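PDB 3ZWF: zinc phosphodiesterase ELAC protein 1 from Homo sapiens, which removes 2',3'-cyclic phosphates from tRNAs during their repair and, as a zinc phosphodiesterase, shows some tRNA 3'-processing endonuclease activity. Local coordinates for residues 13-23 / 33-43. Sequence-based numbering, arbitrary orientation. Where two conformers were deposited one is given.
Sequences PSPTRGASAVV and FDCGEGTQTQL. With EDO (1,2-ethanediol), chain K; EDO (1,2-ethanediol), chain J.
Val-22 and Phe-33 form an antiparallel hydrogen-bonded pair at the tight end of this contact. Phe-33 N donates to Val-22 O at 2.8 Å, and Val-22 N returns a bond to Phe-33 O. The Phe-33 ring presents its edge to Val-22 O, which lies in the ring plane. Beyond the pair the chains stay close: Ala-21 CB rests 3.5 Å from Thr-39 OG1 with the CG2 branch alongside, and Gly-36 N gives a bond of 173° to Ser-20 O. Gly-36 CA packs 3.7 Å from Ala-19 CB. Thr-39 OG1, set beside its own backbone N (chi1 -61°), donates to Gly-36 O at 2.6 Å; Thr-39 N uses the same oxygen, closing a type II turn whose Gly-38 is the N-cap of helix 39-45.

In this metallo-beta-lactamase fold, strands 21-26 and 29-33 are neighbours in one sheet; segment 13-23 leads into the first and segment 33-43 leaves the second. Ser-20 and Asp-34, beside those strand ends, meet CB to CB near the dinuclear zinc site; Ser-20 touches His-311, while Asp-34 OD2 accepts from His-65 ND1 and also bonds Thr-59, probably steadying that zinc ligand.

Toward Pro-13 and Gly-18 the fit loosens and solvent mediates. One water joins Ala-19 O to Thr-39 OG1; another links Ala-19 N to Glu-37 O (2.6 Å from the water) and meets a 1,2-ethanediol, whose other hydroxyl donates to Gln-42 OE1. Pro-13 CB lies 3.7 Å from Glu-37 O. At this end lies the dimer interface, where Glu-37 OE2 accepts from Gly-38 N of the second subunit.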
loop_
_atom_site.group_PDB
_atom_site.type_symbol
_atom_site.label_atom_id
_atom_site.label_comp_id
_atom_site.label_asym_id
_atom_site.label_seq_id
_atom_site.Cartn_x
_atom_site.Cartn_y
_atom_site.Cartn_z
ATOM N N PRO A 13 7.861 2.674 4.470
ATOM C CA PRO A 13 7.311 2.948 5.784
ATOM C C PRO A 13 7.931 2.056 6.815
ATOM O O PRO A 13 8.237 0.923 6.491
ATOM C CB PRO A 13 5.834 2.604 5.608
ATOM C CG PRO A 13 5.812 1.644 4.534
ATOM C CD PRO A 13 6.920 1.934 3.621
ATOM N N SER A 14 8.105 2.568 8.026
ATOM C CA SER A 14 8.545 1.761 9.175
ATOM C C SER A 14 7.637 2.025 10.362
ATOM O O SER A 14 6.779 2.901 10.311
ATOM C CB SER A 14 9.986 2.045 9.530
ATOM O OG SER A 14 10.079 3.270 10.304
ATOM N N PRO A 15 7.775 1.221 11.414
ATOM C CA PRO A 15 7.017 1.434 12.637
ATOM C C PRO A 15 7.275 2.804 13.295
ATOM O O PRO A 15 6.390 3.341 13.961
ATOM C CB PRO A 15 7.500 0.295 13.557
ATOM C CG PRO A 15 7.961 -0.778 12.647
ATOM C CD PRO A 15 8.624 0.019 11.502
ATOM N N THR A 16 8.439 3.382 13.053
ATOM C CA THR A 16 8.782 4.702 13.677
ATOM C C THR A 16 8.555 5.909 12.786
ATOM O O THR A 16 8.329 7.027 13.277
ATOM C CB THR A 16 10.228 4.687 14.181
ATOM O OG1 THR A 16 11.119 4.380 13.112
ATOM C CG2 THR A 16 10.414 3.643 15.234
ATOM N N ARG A 17 8.634 5.695 11.472
ATOM C CA ARG A 17 8.371 6.752 10.475
ATOM C C ARG A 17 7.633 6.194 9.258
ATOM O O ARG A 17 8.180 5.357 8.530
ATOM C CB ARG A 17 9.649 7.441 9.993
ATOM C CG ARG A 17 10.466 8.201 11.026
ATOM C CD ARG A 17 11.628 8.905 10.349
ATOM N NE ARG A 17 12.562 9.606 11.244
ATOM C CZ ARG A 17 12.356 10.823 11.746
ATOM N NH1 ARG A 17 11.233 11.491 11.494
ATOM N NH2 ARG A 17 13.277 11.393 12.489
ATOM N N GLY A 18 6.402 6.658 9.073
ATOM C CA GLY A 18 5.596 6.278 7.919
ATOM C C GLY A 18 6.214 6.780 6.617
ATOM O O GLY A 18 7.134 7.618 6.640
ATOM N N ALA A 19 5.762 6.213 5.517
ATOM C CA ALA A 19 6.141 6.696 4.206
ATOM C C ALA A 19 5.551 8.080 3.954
ATOM O O ALA A 19 4.606 8.529 4.627
ATOM C CB ALA A 19 5.704 5.732 3.143
ATOM N N SER A 20 6.120 8.754 2.968
ATOM C CA SER A 20 5.790 10.168 2.735
ATOM C C SER A 20 4.291 10.476 2.646
ATOM O O SER A 20 3.558 9.907 1.846
ATOM C CB SER A 20 6.507 10.674 1.496
ATOM O OG SER A 20 7.877 10.766 1.835
ATOM N N ALA A 21 3.847 11.410 3.496
ATOM C CA ALA A 21 2.506 11.988 3.454
ATOM C C ALA A 21 2.449 13.188 4.414
ATOM O O ALA A 21 2.862 13.086 5.571
ATOM C CB ALA A 21 1.453 10.995 3.820
ATOM N N VAL A 22 1.922 14.280 3.901
ATOM C CA VAL A 22 1.736 15.511 4.683
ATOM C C VAL A 22 0.390 16.095 4.297
ATOM O O VAL A 22 0.056 16.131 3.100
ATOM C CB VAL A 22 2.809 16.610 4.386
ATOM C CG1 VAL A 22 2.782 17.678 5.511
ATOM C CG2 VAL A 22 4.204 16.015 4.195
ATOM N N VAL A 23 -0.375 16.572 5.278
ATOM C CA VAL A 23 -1.672 17.214 5.030
ATOM C C VAL A 23 -1.659 18.696 5.376
ATOM O O VAL A 23 -1.278 19.088 6.460
ATOM C CB VAL A 23 -2.818 16.517 5.781
ATOM C CG1 VAL A 23 -4.107 17.286 5.668
ATOM C CG2 VAL A 23 -3.003 15.106 5.235
ATOM N N PHE A 33 -0.434 15.747 0.398
ATOM C CA PHE A 33 0.782 15.797 -0.399
ATOM C C PHE A 33 1.535 14.498 -0.148
ATOM O O PHE A 33 2.060 14.266 0.953
ATOM C CB PHE A 33 1.638 17.025 -0.034
ATOM C CG PHE A 33 1.027 18.306 -0.458
ATOM C CD1 PHE A 33 0.063 18.932 0.327
ATOM C CD2 PHE A 33 1.370 18.894 -1.683
ATOM C CE1 PHE A 33 -0.532 20.160 -0.095
ATOM C CE2 PHE A 33 0.762 20.071 -2.108
ATOM C CZ PHE A 33 -0.183 20.702 -1.308
ATOM N N ASP A 34 1.541 13.673 -1.194
ATOM C CA ASP A 34 2.083 12.301 -1.217
ATOM C C ASP A 34 1.253 11.318 -0.390
ATOM O O ASP A 34 0.476 11.680 0.497
ATOM C CB ASP A 34 3.582 12.257 -0.881
ATOM C CG ASP A 34 4.467 12.799 -2.065
ATOM O OD1 ASP A 34 3.961 12.856 -3.163
ATOM O OD2 ASP A 34 5.654 13.106 -1.858
ATOM N N CYS A 35 1.405 10.062 -0.760
ATOM C CA CYS A 35 0.538 9.002 -0.233
ATOM C C CYS A 35 1.237 7.650 -0.269
ATOM O O CYS A 35 0.848 6.729 -0.969
ATOM C CB CYS A 35 -0.795 8.971 -0.993
ATOM S SG CYS A 35 -2.091 8.070 -0.137
ATOM N N GLY A 36 2.331 7.561 0.441
ATOM C CA GLY A 36 3.000 6.256 0.649
ATOM C C GLY A 36 2.128 5.216 1.319
ATOM O O GLY A 36 1.087 5.523 1.930
ATOM N N GLU A 37 2.583 3.972 1.225
ATOM C CA GLU A 37 1.889 2.882 1.851
ATOM C C GLU A 37 1.713 3.158 3.341
ATOM O O GLU A 37 2.632 3.640 4.009
ATOM C CB GLU A 37 2.691 1.604 1.628
ATOM C CG GLU A 37 2.056 0.459 2.371
ATOM C CD GLU A 37 2.468 -0.916 1.907
ATOM O OE1 GLU A 37 3.272 -1.087 0.976
ATOM O OE2 GLU A 37 1.962 -1.838 2.523
ATOM N N GLY A 38 0.514 2.907 3.848
ATOM C CA GLY A 38 0.175 3.160 5.245
ATOM C C GLY A 38 -0.394 4.516 5.582
ATOM O O GLY A 38 -0.765 4.780 6.732
ATOM N N THR A 39 -0.446 5.389 4.597
ATOM C CA THR A 39 -1.044 6.690 4.806
ATOM C C THR A 39 -2.460 6.650 5.367
ATOM O O THR A 39 -2.767 7.353 6.312
ATOM C CB THR A 39 -0.980 7.546 3.538
ATOM O OG1 THR A 39 0.395 7.741 3.192
ATOM C CG2 THR A 39 -1.663 8.901 3.773
ATOM N N GLN A 40 -3.302 5.743 4.867
ATOM C CA GLN A 40 -4.683 5.685 5.382
ATOM C C GLN A 40 -4.736 5.372 6.884
ATOM O O GLN A 40 -5.588 5.888 7.618
ATOM C CB GLN A 40 -5.552 4.711 4.572
ATOM C CG GLN A 40 -5.070 3.258 4.608
ATOM C CD GLN A 40 -6.100 2.317 4.047
ATOM O OE1 GLN A 40 -7.224 2.230 4.578
ATOM N NE2 GLN A 40 -5.719 1.564 2.987
ATOM N N THR A 41 -3.840 4.501 7.359
ATOM C CA THR A 41 -3.776 4.103 8.764
ATOM C C THR A 41 -3.181 5.240 9.613
ATOM O O THR A 41 -3.600 5.502 10.741
ATOM C CB THR A 41 -2.997 2.763 8.859
ATOM O OG1 THR A 41 -1.729 2.867 8.191
ATOM C CG2 THR A 41 -3.760 1.735 8.095
ATOM N N GLN A 42 -2.216 5.949 9.047
ATOM C CA GLN A 42 -1.672 7.122 9.746
ATOM C C GLN A 42 -2.776 8.168 9.933
ATOM O O GLN A 42 -2.880 8.791 10.987
ATOM C CB GLN A 42 -0.466 7.750 9.007
ATOM C CG GLN A 42 0.741 6.814 8.956
ATOM C CD GLN A 42 1.345 6.544 10.340
ATOM O OE1 GLN A 42 0.912 5.652 11.061
ATOM N NE2 GLN A 42 2.379 7.297 10.682
ATOM N N LEU A 43 -3.554 8.407 8.878
ATOM C CA LEU A 43 -4.719 9.301 8.972
ATOM C C LEU A 43 -5.661 8.904 10.081
ATOM O O LEU A 43 -6.062 9.739 10.885
ATOM C CB LEU A 43 -5.502 9.358 7.674
ATOM C CG LEU A 43 -4.877 10.218 6.613
ATOM C CD1 LEU A 43 -5.517 9.949 5.235
ATOM C CD2 LEU A 43 -4.989 11.754 7.019
HETATM C C1 EDO K . 1.762 3.712 8.601
HETATM O O1 EDO K . 3.020 3.371 8.046
HETATM C C2 EDO K . 1.314 3.031 9.887
HETATM O O2 EDO K . -0.042 3.373 10.136
HETATM C C1 EDO J . 1.182 0.753 7.751
HETATM O O1 EDO J . 2.366 0.885 6.971
HETATM C C2 EDO J . -0.019 0.278 6.986
HETATM O O2 EDO J . -1.213 0.447 7.669
HETATM O O HOH W 1 3.427 4.540 12.900
HETATM O O HOH W 2 3.097 5.160 6.107
HETATM O O HOH W 3 2.126 7.666 5.479
#